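PDB 5OCR: kappa-carrageenase from Zobellia galactanivorans, which probably hydrolyses kappa-carrageenan through this glycoside hydrolase family 16 domain, part of a longer protein. Local coordinates for residues A[70-75]-A[85-91]. Sequence-based numbering, arbitrary orientation. Where two conformers were deposited one is given.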
loop_
_atom_site.group_PDB
_atom_site.type_symbol
_atom_site.label_atom_id
_atom_site.label_comp_id
_atom_site.label_asym_id
_atom_site.label_seq_id
_atom_site.Cartn_x
_atom_site.Cartn_y
_atom_site.Cartn_z
ATOM N N LEU A 70 10.350 7.584 -1.602
ATOM C CA LEU A 70 9.170 8.202 -1.052
ATOM C C LEU A 70 9.486 8.400 0.445
ATOM O O LEU A 70 9.905 7.472 1.115
ATOM C CB LEU A 70 7.937 7.278 -1.270
ATOM C CG LEU A 70 7.574 7.028 -2.738
ATOM C CD1 LEU A 70 8.417 5.935 -3.379
ATOM C CD2 LEU A 70 6.110 6.584 -2.843
ATOM N N THR A 71 9.276 9.613 0.949
ATOM C CA THR A 71 9.814 9.985 2.260
ATOM C C THR A 71 8.730 10.478 3.213
ATOM O O THR A 71 7.853 11.302 2.791
ATOM C CB THR A 71 10.886 11.115 2.062
ATOM O OG1 THR A 71 11.898 10.608 1.178
ATOM C CG2 THR A 71 11.598 11.496 3.376
ATOM N N MET A 72 8.787 10.020 4.450
ATOM C CA MET A 72 7.946 10.552 5.558
ATOM C C MET A 72 8.719 11.671 6.251
ATOM O O MET A 72 9.838 11.450 6.686
ATOM C CB MET A 72 7.682 9.411 6.557
ATOM C CG MET A 72 6.766 9.842 7.731
ATOM S SD MET A 72 5.095 10.148 7.184
ATOM C CE MET A 72 4.601 8.459 6.634
ATOM N N ARG A 73 8.142 12.885 6.334
ATOM C CA ARG A 73 8.861 14.041 6.922
ATOM C C ARG A 73 8.041 14.605 8.067
ATOM O O ARG A 73 6.790 14.540 8.065
ATOM C CB ARG A 73 8.976 15.181 5.895
ATOM C CG ARG A 73 9.980 14.787 4.808
ATOM C CD ARG A 73 10.299 15.993 3.957
ATOM N NE ARG A 73 10.931 15.529 2.708
ATOM C CZ ARG A 73 12.191 15.137 2.588
ATOM N NH1 ARG A 73 13.013 15.157 3.656
ATOM N NH2 ARG A 73 12.653 14.731 1.397
ATOM N N HIS A 74 8.722 15.169 9.053
ATOM C CA HIS A 74 8.011 15.772 10.193
ATOM C C HIS A 74 7.754 17.218 9.842
ATOM O O HIS A 74 8.672 17.936 9.398
ATOM C CB HIS A 74 8.937 15.704 11.437
ATOM C CG HIS A 74 8.351 16.302 12.678
ATOM N ND1 HIS A 74 9.149 16.846 13.639
ATOM C CD2 HIS A 74 7.066 16.309 13.177
ATOM C CE1 HIS A 74 8.348 17.272 14.669
ATOM N NE2 HIS A 74 7.106 16.954 14.396
ATOM N N ASN A 75 6.532 17.687 10.080
ATOM C CA ASN A 75 6.242 19.117 9.808
ATOM C C ASN A 75 7.201 20.063 10.570
ATOM O O ASN A 75 7.433 19.890 11.767
ATOM C CB ASN A 75 4.814 19.494 10.151
ATOM C CG ASN A 75 3.790 18.695 9.355
ATOM O OD1 ASN A 75 4.134 17.948 8.433
ATOM N ND2 ASN A 75 2.531 18.874 9.691
ATOM N N TYR A 85 0.805 15.858 11.762
ATOM C CA TYR A 85 2.176 16.348 12.116
ATOM C C TYR A 85 3.284 15.904 11.159
ATOM O O TYR A 85 4.458 16.300 11.280
ATOM C CB TYR A 85 2.546 15.910 13.535
ATOM C CG TYR A 85 1.642 16.462 14.597
ATOM C CD1 TYR A 85 1.964 17.646 15.226
ATOM C CD2 TYR A 85 0.437 15.806 14.920
ATOM C CE1 TYR A 85 1.150 18.152 16.201
ATOM C CE2 TYR A 85 -0.366 16.295 15.917
ATOM C CZ TYR A 85 -0.013 17.487 16.509
ATOM O OH TYR A 85 -0.805 18.060 17.478
ATOM N N PHE A 86 2.917 15.040 10.207
ATOM C CA PHE A 86 3.839 14.522 9.155
ATOM C C PHE A 86 3.270 14.654 7.730
ATOM O O PHE A 86 2.046 14.675 7.551
ATOM C CB PHE A 86 4.025 13.049 9.439
ATOM C CG PHE A 86 4.717 12.792 10.720
ATOM C CD1 PHE A 86 6.135 12.701 10.759
ATOM C CD2 PHE A 86 3.983 12.734 11.935
ATOM C CE1 PHE A 86 6.787 12.478 11.993
ATOM C CE2 PHE A 86 4.645 12.539 13.158
ATOM C CZ PHE A 86 6.034 12.404 13.178
ATOM N N THR A 87 4.169 14.628 6.732
ATOM C CA THR A 87 3.763 14.466 5.344
ATOM C C THR A 87 4.487 13.290 4.738
ATOM O O THR A 87 5.614 12.970 5.144
ATOM C CB THR A 87 3.984 15.769 4.486
ATOM O OG1 THR A 87 5.389 16.124 4.443
ATOM C CG2 THR A 87 3.108 16.938 5.092
ATOM N N SER A 88 3.862 12.755 3.719
ATOM C CA SER A 88 4.470 11.626 3.026
ATOM C C SER A 88 4.415 11.710 1.535
ATOM O O SER A 88 4.106 12.767 0.941
ATOM C CB SER A 88 3.922 10.322 3.621
ATOM O OG SER A 88 4.744 9.234 3.169
ATOM N N GLY A 89 4.805 10.612 0.881
ATOM C CA GLY A 89 4.833 10.631 -0.599
ATOM C C GLY A 89 4.111 9.420 -1.176
ATOM O O GLY A 89 4.008 8.386 -0.493
ATOM N N ILE A 90 3.595 9.525 -2.408
ATOM C CA ILE A 90 2.705 8.494 -2.943
ATOM C C ILE A 90 2.741 8.526 -4.460
ATOM O O ILE A 90 2.714 9.609 -5.009
ATOM C CB ILE A 90 1.266 8.606 -2.421
ATOM C CG1 ILE A 90 0.321 7.610 -3.157
ATOM C CG2 ILE A 90 0.717 10.054 -2.546
ATOM C CD1 ILE A 90 -1.038 7.425 -2.428
ATOM N N PHE A 91 2.897 7.360 -5.100
ATOM C CA PHE A 91 2.621 7.221 -6.505
ATOM C C PHE A 91 1.270 6.567 -6.669
ATOM O O PHE A 91 1.077 5.408 -6.227
ATOM C CB PHE A 91 3.640 6.296 -7.196
ATOM C CG PHE A 91 4.974 6.914 -7.381
ATOM C CD1 PHE A 91 5.196 7.828 -8.408
ATOM C CD2 PHE A 91 6.021 6.559 -6.567
ATOM C CE1 PHE A 91 6.473 8.415 -8.585
ATOM C CE2 PHE A 91 7.286 7.111 -6.787
ATOM C CZ PHE A 91 7.508 8.054 -7.789
HETATM O O HOH W 1 6.218 17.509 6.691
HETATM O O HOH W 2 0.685 17.203 8.053
#
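With CG of His74 anti to the backbone N (chi1 179°) and CG of Phe86 anti to the carbonyl carbon (chi1 -65°), the two rings meet obliquely: His74 CD2 sits over one face of the Phe86 ring, offset toward its rim. The same His74 CD2 brings the imidazole edge to 3.2 Å from Tyr85 O, while NE2 is hydrogen-bonded to Asn78 OD1. The chain of Met72, bent at chi2 and chi3, carries SD to 3.8 Å from Phe86 CB and obliquely beside the Phe86 ring, a Met-aromatic contact, and CE to 3.6 Å from Ser88 CB. On the other side of the sheet Arg73 CB lies beside Thr87 OG1. Between the backbones Arg73 and Thr87 form an antiparallel hydrogen-bonded pair, Arg73 N to Thr87 O at 2.8 Å and Thr87 N to Arg73 O at 2.9 Å; beyond it Asn75 N reaches Tyr85 O (2.8 Å). One water joins Asn75 OD1 to Thr87 OG1, which Asn60 ND2 also bonds, and a second links Asn75 ND2 with Phe86 O. The regular pairing lapses at Ser88 and Gly89, where Thr71 O and Gly89 N, 3.7 Å apart, are buried without a polar partner; Ser88 CA offers Thr71 O a CA-H...O contact. Further along, in one of its two conformers Leu70 sets CD2 3.7 Å from Phe91 CD2, and the Phe91 ring continues edge-to-face onto Trp41. Leu241 of strand 233-241 touches both Met72 and Phe86. The whole is an antiparallel beta hairpin of strands 67-74 and 86-97, its second strand interrupted, within the beta-jellyroll of the GH16 fold.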